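Local coordinates for Serine/threonine-protein kinase Tel1 (Chaetomium thermophilum, PDB 6SKY) that phosphorylates serine and threonine residues of proteins at the expense of ATP, and probably signals DNA damage to the checkpoint machinery, at residues 2514-2519 and 2547-2552; 2430-2435 and 2465-2470; 2522-2527 and 2588-2593. One frame throughout, in Å; residues are numbered along the deposited sequence.

Interaction 1 (2514-2519 and 2547-2552)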
loop_
_atom_site.group_PDB
_atom_site.type_symbol
_atom_site.label_atom_id
_atom_site.label_comp_id
_atom_site.label_asym_id
_atom_site.label_seq_id
_atom_site.Cartn_x
_atom_site.Cartn_y
_atom_site.Cartn_z
ATOM N N SER A 2514 -47.752 21.296 24.596
ATOM C CA SER A 2514 -47.764 21.130 23.153
ATOM C C SER A 2514 -49.028 21.713 22.548
ATOM O O SER A 2514 -48.991 22.270 21.447
ATOM C CB SER A 2514 -47.626 19.660 22.801
ATOM O OG SER A 2514 -46.733 19.040 23.696
ATOM N N ARG A 2515 -50.155 21.609 23.257
ATOM C CA ARG A 2515 -51.377 22.220 22.746
ATOM C C ARG A 2515 -51.217 23.725 22.592
ATOM O O ARG A 2515 -51.585 24.298 21.561
ATOM C CB ARG A 2515 -52.552 21.891 23.657
ATOM C CG ARG A 2515 -52.918 20.437 23.635
ATOM C CD ARG A 2515 -54.254 20.190 24.282
ATOM N NE ARG A 2515 -54.651 18.798 24.137
ATOM C CZ ARG A 2515 -55.183 18.291 23.032
ATOM N NH1 ARG A 2515 -55.516 17.011 22.981
ATOM N NH2 ARG A 2515 -55.381 19.063 21.975
ATOM N N VAL A 2516 -50.639 24.386 23.597
ATOM C CA VAL A 2516 -50.525 25.838 23.469
ATOM C C VAL A 2516 -49.428 26.234 22.484
ATOM O O VAL A 2516 -49.561 27.244 21.787
ATOM C CB VAL A 2516 -50.327 26.513 24.836
ATOM C CG1 VAL A 2516 -51.438 26.109 25.770
ATOM C CG2 VAL A 2516 -48.989 26.186 25.419
ATOM N N TYR A 2517 -48.346 25.457 22.381
ATOM C CA TYR A 2517 -47.331 25.747 21.368
ATOM C C TYR A 2517 -47.909 25.642 19.968
ATOM O O TYR A 2517 -47.632 26.481 19.107
ATOM C CB TYR A 2517 -46.147 24.796 21.500
ATOM C CG TYR A 2517 -44.974 25.346 22.257
ATOM C CD1 TYR A 2517 -44.315 26.467 21.820
ATOM C CD2 TYR A 2517 -44.510 24.724 23.394
ATOM C CE1 TYR A 2517 -43.247 26.962 22.500
ATOM C CE2 TYR A 2517 -43.444 25.214 24.076
ATOM C CZ TYR A 2517 -42.816 26.331 23.625
ATOM O OH TYR A 2517 -41.743 26.826 24.308
ATOM N N HIS A 2518 -48.717 24.616 19.717
ATOM C CA HIS A 2518 -49.330 24.459 18.407
ATOM C C HIS A 2518 -50.332 25.569 18.126
ATOM O O HIS A 2518 -50.400 26.084 17.004
ATOM C CB HIS A 2518 -49.994 23.092 18.320
ATOM C CG HIS A 2518 -50.766 22.874 17.063
ATOM N ND1 HIS A 2518 -52.064 22.419 17.062
ATOM C CD2 HIS A 2518 -50.426 23.046 15.766
ATOM C CE1 HIS A 2518 -52.491 22.319 15.817
ATOM N NE2 HIS A 2518 -51.516 22.695 15.011
ATOM N N ALA A 2519 -51.128 25.948 19.130
ATOM C CA ALA A 2519 -52.062 27.050 18.935
ATOM C C ALA A 2519 -51.325 28.336 18.607
ATOM O O ALA A 2519 -51.756 29.101 17.741
ATOM C CB ALA A 2519 -52.928 27.235 20.176
ATOM N N LEU A 2547 -48.948 31.937 27.843
ATOM C CA LEU A 2547 -48.134 32.289 29.002
ATOM C C LEU A 2547 -48.685 31.682 30.283
ATOM O O LEU A 2547 -47.921 31.185 31.120
ATOM C CB LEU A 2547 -48.033 33.802 29.130
ATOM C CG LEU A 2547 -46.984 34.429 28.224
ATOM C CD1 LEU A 2547 -47.070 35.919 28.322
ATOM C CD2 LEU A 2547 -45.615 33.953 28.636
ATOM N N SER A 2548 -50.007 31.698 30.453
ATOM C CA SER A 2548 -50.597 31.090 31.640
ATOM C C SER A 2548 -50.323 29.593 31.684
ATOM O O SER A 2548 -49.843 29.067 32.697
ATOM C CB SER A 2548 -52.095 31.370 31.674
ATOM O OG SER A 2548 -52.666 31.137 30.403
ATOM N N THR A 2549 -50.611 28.887 30.584
ATOM C CA THR A 2549 -50.395 27.445 30.557
ATOM C C THR A 2549 -48.937 27.100 30.787
ATOM O O THR A 2549 -48.623 26.087 31.418
ATOM C CB THR A 2549 -50.851 26.868 29.227
ATOM O OG1 THR A 2549 -52.102 27.455 28.858
ATOM C CG2 THR A 2549 -51.013 25.371 29.340
ATOM N N MET A 2550 -48.027 27.928 30.283
ATOM C CA MET A 2550 -46.618 27.628 30.457
ATOM C C MET A 2550 -46.157 27.910 31.877
ATOM O O MET A 2550 -45.225 27.263 32.363
ATOM C CB MET A 2550 -45.794 28.424 29.456
ATOM C CG MET A 2550 -44.485 27.770 29.137
ATOM S SD MET A 2550 -44.710 26.187 28.329
ATOM C CE MET A 2550 -45.773 26.689 26.995
ATOM N N SER A 2551 -46.789 28.864 32.560
ATOM C CA SER A 2551 -46.470 29.066 33.970
ATOM C C SER A 2551 -46.987 27.917 34.822
ATOM O O SER A 2551 -46.316 27.486 35.764
ATOM C CB SER A 2551 -47.047 30.390 34.455
ATOM O OG SER A 2551 -48.426 30.467 34.156
ATOM N N ASN A 2552 -48.176 27.402 34.508
ATOM C CA ASN A 2552 -48.764 26.351 35.330
ATOM C C ASN A 2552 -48.117 24.987 35.125
ATOM O O ASN A 2552 -48.244 24.127 36.001
ATOM C CB ASN A 2552 -50.263 26.237 35.055
ATOM C CG ASN A 2552 -50.980 27.561 35.173
ATOM O OD1 ASN A 2552 -51.886 27.856 34.398
ATOM N ND2 ASN A 2552 -50.572 28.372 36.140
#

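Interaction 2 (2430-2435 and 2465-2470)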
loop_
_atom_site.group_PDB
_atom_site.type_symbol
_atom_site.label_atom_id
_atom_site.label_comp_id
_atom_site.label_asym_id
_atom_site.label_seq_id
_atom_site.Cartn_x
_atom_site.Cartn_y
_atom_site.Cartn_z
ATOM N N LEU A 2430 -33.923 5.858 18.557
ATOM C CA LEU A 2430 -34.569 5.269 17.390
ATOM C C LEU A 2430 -36.083 5.302 17.516
ATOM O O LEU A 2430 -36.764 4.369 17.110
ATOM C CB LEU A 2430 -34.123 3.829 17.177
ATOM C CG LEU A 2430 -32.695 3.414 17.486
ATOM C CD1 LEU A 2430 -32.535 1.963 17.130
ATOM C CD2 LEU A 2430 -31.710 4.268 16.731
ATOM N N MET A 2431 -36.632 6.363 18.092
ATOM C CA MET A 2431 -38.075 6.454 18.242
ATOM C C MET A 2431 -38.769 6.970 16.993
ATOM O O MET A 2431 -39.989 6.845 16.890
ATOM C CB MET A 2431 -38.426 7.344 19.428
ATOM C CG MET A 2431 -38.340 6.661 20.764
ATOM S SD MET A 2431 -39.670 5.493 21.033
ATOM C CE MET A 2431 -41.083 6.547 20.787
ATOM N N ASN A 2432 -38.034 7.546 16.047
ATOM C CA ASN A 2432 -38.646 7.914 14.780
ATOM C C ASN A 2432 -38.995 6.687 13.957
ATOM O O ASN A 2432 -39.996 6.692 13.240
ATOM C CB ASN A 2432 -37.716 8.823 13.990
ATOM C CG ASN A 2432 -37.854 10.267 14.373
ATOM O OD1 ASN A 2432 -38.958 10.764 14.556
ATOM N ND2 ASN A 2432 -36.730 10.956 14.496
ATOM N N GLN A 2433 -38.180 5.641 14.038
ATOM C CA GLN A 2433 -38.418 4.411 13.302
ATOM C C GLN A 2433 -39.330 3.457 14.043
ATOM O O GLN A 2433 -40.023 2.659 13.412
ATOM C CB GLN A 2433 -37.096 3.703 13.008
ATOM C CG GLN A 2433 -36.259 4.347 11.923
ATOM C CD GLN A 2433 -35.427 5.505 12.418
ATOM O OE1 GLN A 2433 -34.643 5.363 13.348
ATOM N NE2 GLN A 2433 -35.588 6.658 11.789
ATOM N N LEU A 2434 -39.335 3.506 15.370
ATOM C CA LEU A 2434 -40.171 2.596 16.134
ATOM C C LEU A 2434 -41.618 3.049 16.153
ATOM O O LEU A 2434 -42.523 2.237 15.968
ATOM C CB LEU A 2434 -39.641 2.473 17.556
ATOM C CG LEU A 2434 -38.337 1.706 17.711
ATOM C CD1 LEU A 2434 -37.854 1.796 19.126
ATOM C CD2 LEU A 2434 -38.541 0.274 17.317
ATOM N N SER A 2435 -41.855 4.332 16.379
ATOM C CA SER A 2435 -43.206 4.864 16.424
ATOM C C SER A 2435 -43.829 5.005 15.048
ATOM O O SER A 2435 -44.999 5.376 14.951
ATOM C CB SER A 2435 -43.211 6.216 17.134
ATOM O OG SER A 2435 -42.427 7.162 16.435
ATOM N N MET A 2465 -41.959 10.961 24.597
ATOM C CA MET A 2465 -43.324 11.413 24.781
ATOM C C MET A 2465 -43.758 12.435 23.750
ATOM O O MET A 2465 -44.952 12.531 23.468
ATOM C CB MET A 2465 -43.514 11.946 26.189
ATOM C CG MET A 2465 -44.397 11.034 27.003
ATOM S SD MET A 2465 -43.813 10.738 28.659
ATOM C CE MET A 2465 -43.782 12.406 29.253
ATOM N N TYR A 2466 -42.833 13.168 23.139
ATOM C CA TYR A 2466 -43.234 14.033 22.039
ATOM C C TYR A 2466 -43.592 13.230 20.800
ATOM O O TYR A 2466 -44.498 13.615 20.057
ATOM C CB TYR A 2466 -42.135 15.033 21.728
ATOM C CG TYR A 2466 -42.171 16.230 22.624
ATOM C CD1 TYR A 2466 -43.084 17.239 22.413
ATOM C CD2 TYR A 2466 -41.298 16.352 23.681
ATOM C CE1 TYR A 2466 -43.126 18.329 23.227
ATOM C CE2 TYR A 2466 -41.333 17.440 24.498
ATOM C CZ TYR A 2466 -42.248 18.426 24.268
ATOM O OH TYR A 2466 -42.287 19.520 25.089
ATOM N N HIS A 2467 -42.906 12.116 20.565
ATOM C CA HIS A 2467 -43.303 11.219 19.491
ATOM C C HIS A 2467 -44.687 10.660 19.738
ATOM O O HIS A 2467 -45.503 10.572 18.816
ATOM C CB HIS A 2467 -42.301 10.081 19.352
ATOM C CG HIS A 2467 -40.970 10.514 18.838
ATOM N ND1 HIS A 2467 -39.857 10.598 19.639
ATOM C CD2 HIS A 2467 -40.576 10.898 17.605
ATOM C CE1 HIS A 2467 -38.831 11.010 18.920
ATOM N NE2 HIS A 2467 -39.242 11.203 17.683
ATOM N N ILE A 2468 -44.975 10.279 20.981
ATOM C CA ILE A 2468 -46.304 9.762 21.288
ATOM C C ILE A 2468 -47.361 10.839 21.091
ATOM O O ILE A 2468 -48.425 10.583 20.517
ATOM C CB ILE A 2468 -46.341 9.183 22.710
ATOM C CG1 ILE A 2468 -45.413 7.982 22.798
ATOM C CG2 ILE A 2468 -47.741 8.793 23.079
ATOM C CD1 ILE A 2468 -45.541 7.039 21.645
ATOM N N TRP A 2469 -47.089 12.059 21.552
ATOM C CA TRP A 2469 -48.055 13.139 21.393
ATOM C C TRP A 2469 -48.333 13.412 19.924
ATOM O O TRP A 2469 -49.487 13.543 19.514
ATOM C CB TRP A 2469 -47.561 14.408 22.086
ATOM C CG TRP A 2469 -48.620 15.449 22.187
ATOM C CD1 TRP A 2469 -49.502 15.608 23.198
ATOM C CD2 TRP A 2469 -48.927 16.462 21.226
ATOM N NE1 TRP A 2469 -50.338 16.657 22.938
ATOM C CE2 TRP A 2469 -50.003 17.199 21.729
ATOM C CE3 TRP A 2469 -48.389 16.818 19.989
ATOM C CZ2 TRP A 2469 -50.551 18.267 21.044
ATOM C CZ3 TRP A 2469 -48.938 17.876 19.312
ATOM C CH2 TRP A 2469 -50.002 18.588 19.838
ATOM N N THR A 2470 -47.284 13.508 19.113
ATOM C CA THR A 2470 -47.482 13.758 17.692
ATOM C C THR A 2470 -48.237 12.620 17.028
ATOM O O THR A 2470 -49.060 12.849 16.137
ATOM C CB THR A 2470 -46.140 13.969 17.012
ATOM O OG1 THR A 2470 -45.449 15.033 17.668
ATOM C CG2 THR A 2470 -46.338 14.329 15.570
#

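Interaction 3 (2522-2527 and 2588-2593)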
loop_
_atom_site.group_PDB
_atom_site.type_symbol
_atom_site.label_atom_id
_atom_site.label_comp_id
_atom_site.label_asym_id
_atom_site.label_seq_id
_atom_site.Cartn_x
_atom_site.Cartn_y
_atom_site.Cartn_z
ATOM N N MET A 2522 -50.048 28.144 14.911
ATOM C CA MET A 2522 -51.045 28.287 13.860
ATOM C C MET A 2522 -51.605 29.699 13.752
ATOM O O MET A 2522 -52.206 30.033 12.727
ATOM C CB MET A 2522 -52.184 27.296 14.096
ATOM C CG MET A 2522 -51.821 25.843 13.854
ATOM S SD MET A 2522 -51.460 25.491 12.128
ATOM C CE MET A 2522 -49.676 25.484 12.154
ATOM N N ASP A 2523 -51.418 30.536 14.765
ATOM C CA ASP A 2523 -52.093 31.830 14.832
ATOM C C ASP A 2523 -51.337 32.864 14.010
ATOM O O ASP A 2523 -50.327 33.409 14.454
ATOM C CB ASP A 2523 -52.221 32.280 16.279
ATOM C CG ASP A 2523 -52.708 33.698 16.399
ATOM O OD1 ASP A 2523 -53.725 34.028 15.758
ATOM O OD2 ASP A 2523 -52.082 34.483 17.138
ATOM N N ARG A 2524 -51.841 33.161 12.816
ATOM C CA ARG A 2524 -51.252 34.166 11.939
ATOM C C ARG A 2524 -52.265 35.275 11.702
ATOM O O ARG A 2524 -53.378 35.016 11.233
ATOM C CB ARG A 2524 -50.807 33.552 10.612
ATOM C CG ARG A 2524 -51.824 32.623 9.974
ATOM C CD ARG A 2524 -51.208 31.855 8.822
ATOM N NE ARG A 2524 -51.928 30.615 8.546
ATOM C CZ ARG A 2524 -51.505 29.670 7.711
ATOM N NH1 ARG A 2524 -50.360 29.816 7.061
ATOM N NH2 ARG A 2524 -52.229 28.576 7.525
ATOM N N ASP A 2525 -51.880 36.502 12.029
ATOM C CA ASP A 2525 -52.706 37.681 11.784
ATOM C C ASP A 2525 -51.821 38.767 11.191
ATOM O O ASP A 2525 -50.930 39.284 11.895
ATOM C CB ASP A 2525 -53.375 38.161 13.068
ATOM C CG ASP A 2525 -54.408 39.237 12.817
ATOM O OD1 ASP A 2525 -54.852 39.380 11.659
ATOM O OD2 ASP A 2525 -54.770 39.945 13.778
ATOM N N PRO A 2526 -52.018 39.139 9.923
ATOM C CA PRO A 2526 -51.096 40.095 9.290
ATOM C C PRO A 2526 -51.045 41.442 9.980
ATOM O O PRO A 2526 -50.008 42.113 9.932
ATOM C CB PRO A 2526 -51.647 40.215 7.862
ATOM C CG PRO A 2526 -52.441 38.974 7.651
ATOM C CD PRO A 2526 -53.030 38.635 8.982
ATOM N N THR A 2527 -52.131 41.861 10.627
ATOM C CA THR A 2527 -52.122 43.136 11.336
ATOM C C THR A 2527 -51.450 43.006 12.696
ATOM O O THR A 2527 -50.609 43.832 13.064
ATOM C CB THR A 2527 -53.549 43.657 11.499
ATOM O OG1 THR A 2527 -54.334 42.689 12.205
ATOM C CG2 THR A 2527 -54.174 43.917 10.141
ATOM N N GLY A 2588 -42.574 36.543 6.021
ATOM C CA GLY A 2588 -43.227 35.425 5.367
ATOM C C GLY A 2588 -44.723 35.649 5.329
ATOM O O GLY A 2588 -45.209 36.754 5.576
ATOM N N VAL A 2589 -45.454 34.584 5.006
ATOM C CA VAL A 2589 -46.911 34.643 5.035
ATOM C C VAL A 2589 -47.387 34.197 6.408
ATOM O O VAL A 2589 -47.996 34.974 7.151
ATOM C CB VAL A 2589 -47.542 33.779 3.931
ATOM C CG1 VAL A 2589 -49.054 33.805 4.057
ATOM C CG2 VAL A 2589 -47.107 34.271 2.563
ATOM N N SER A 2590 -47.109 32.945 6.756
ATOM C CA SER A 2590 -47.347 32.463 8.111
ATOM C C SER A 2590 -46.144 32.869 8.944
ATOM O O SER A 2590 -45.103 32.210 8.916
ATOM C CB SER A 2590 -47.556 30.957 8.132
ATOM O OG SER A 2590 -47.995 30.542 9.413
ATOM N N ALA A 2591 -46.287 33.966 9.683
ATOM C CA ALA A 2591 -45.209 34.609 10.418
ATOM C C ALA A 2591 -44.523 33.648 11.376
ATOM O O ALA A 2591 -45.124 33.243 12.377
ATOM C CB ALA A 2591 -45.753 35.810 11.190
ATOM N N PRO A 2592 -43.277 33.257 11.114
ATOM C CA PRO A 2592 -42.536 32.470 12.107
ATOM C C PRO A 2592 -42.094 33.375 13.243
ATOM O O PRO A 2592 -41.414 34.374 13.021
ATOM C CB PRO A 2592 -41.345 31.927 11.313
ATOM C CG PRO A 2592 -41.157 32.890 10.228
ATOM C CD PRO A 2592 -42.494 33.475 9.890
ATOM N N LYS A 2593 -42.489 33.033 14.459
ATOM C CA LYS A 2593 -42.199 33.871 15.609
ATOM C C LYS A 2593 -41.055 33.285 16.417
ATOM O O LYS A 2593 -40.961 32.071 16.594
ATOM C CB LYS A 2593 -43.438 34.044 16.483
ATOM C CG LYS A 2593 -44.345 32.855 16.530
ATOM C CD LYS A 2593 -45.717 33.258 17.007
ATOM C CE LYS A 2593 -46.425 34.100 15.981
ATOM N NZ LYS A 2593 -46.847 33.298 14.814
#

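Interaction 1 (2514-2519 and 2547-2552)
Tyr2517 offers its ring to Met2550, whose CE lies 4.0 Å from Tyr2517 CE2 and approaches the ring obliquely. The sulfur stands further back: Met2550 SD is 5.5 Å from the centroid of the Tyr2517 ring and 48° off its normal, an oblique Met-aromatic contact. Around the same ring, Phe2546 makes an edge-to-face pair, Phe2579 and Leu2660 pack nearby, and the hydroxyl OH is hydrogen-bonded to Gln2607 OE1, which fixes the outer end of the side chain. Met2550 gets there by setting CG opposite the backbone N (chi1 -154°) and then bending twice, at chi2 and chi3, which turns the methyl toward the other helix. There CE also meets Val2516 CG2 at 3.6 Å, wedged between valine and tyrosine. The second branch, Val2516 CG1, points tip to tip at Thr2549, 3.7 Å from Thr2549 CG2 and closer still to OG1. Thr2549 OG1 is hydrogen-bonded to Asn2545 O in its own helix, so its contact with Val2516 CG1 is plain van der Waals. No hydrogen bond joins the two segments; apolar groups do the work. The helix axes approach to 9.7 Å and cross at -155°, an antiparallel helix pair lying against the antiparallel sheet of the kinase N-lobe.

Interaction 2 (2430-2435 and 2465-2470)
His2467 and Met2431 each set CG opposite their own carbonyl carbon (chi1 -69° in the histidine), which sends the imidazole out from helix 2461-2472 to lie against the methionine's CB. That CB sits over one face of the ring, 3.9 Å from the His2467 centroid and 28° off the normal, a CH-pi contact. Beyond CB the methionine chain bends at chi2 and chi3, so that Met2431 CE returns to within 4.0 Å of His2467 CB. Asn2432 takes the far end of the ring: His2467 NE2 donates to Asn2432 OD1 at 3.2 Å, but the bond is weak and far from straight, with amide and ring planes 88° apart. Ser2435 OG stays 4.1 Å from His2467 CB and is hydrogen-bonded instead to Met2431 O, which also accepts from Ser2435 N. Cut back to an alanine, position 2467 would probably leave a gap over Met2431 CB and Asn2432 OD1 without its weak donor. Leu2434 and Ile2468 both pack on helix 2444-2459, so the short helix 2431-2434 and helix 2461-2472 share a neighbour, in the helix-on-helix packing characteristic of the all-helical FAT region.

Interaction 3 (2522-2527 and 2588-2593)
Van der Waals contact carries most of the meeting between Arg2524 and Ser2590, whose CA atoms are 5.7 Å apart, the shortest such spacing between the two segments. The arginine places CG between its backbone N and carbonyl carbon (chi1 46°) and then runs extended from CG to NE, which lays the side chain alongside the serine. Arg2524 CD comes to 3.5 Å from Ser2590 OG, and Arg2524 NH1 ends beside Ser2590 CB, with the guanidinium oblique to the serine. NH1 is also 3.4 Å from Ser2590 OG, yet the angle is too poor for a hydrogen bond. The serine hydroxyl thus borders the arginine without pinning it.

The hydrogen bonds lie within the segments or reach outside them. Lys2593 folds back, bent at chi3 and chi4, and NZ donates to Ala2591 O at 3.0 Å, approaching in the carbonyl plane at a C=O...N angle of 159°. Asp2523 OD2 bonds to Tyr2529 OH.

Electrostatics gather round the lysine. Lys2593 NZ passes 3.5 Å from Asp2523 O and also makes a cation-pi contact with the Tyr2529 ring. Asp2523 OD2 stays 5.8 Å from Lys2593 NZ, so the opposite charges do not touch, although they may still steady one another.

In the fold, 2522-2527 is the loop that runs out of helix 2507-2522, largely extended at first, toward strand 2534-2536. Segment 2588-2593 belongs to the connection between strands 2576-2585 and 2593-2599, where Pro2592 touches the bound ATP analogue, consistent with the phosphate-binding loop of PI3K-like kinases. The contact therefore joins the exit of that helix to the loop between two adjacent inner strands of the six-stranded N-lobe sheet.

From the N terminus, interaction 2 comes first and closes a mostly helical loop of 29 residues before either of the others begins. Interactions 1 and 3 then cross: 2514-2519 and 2522-2527 follow each other at the end of helix 2507-2522, and their partners come in the same order, 2547-2552 and then 2588-2593. The loop of interaction 3 is the longer, with 60 residues between its segments. Interactions 1 and 2 also touch through Ser2514, whose CB lies 3.6 Å from Trp2469 CE2, while interactions 2 and 3 stay about 10 Å apart at their nearest atoms. Helix 2507-2522 thus links the FAT helices to the kinase N-lobe.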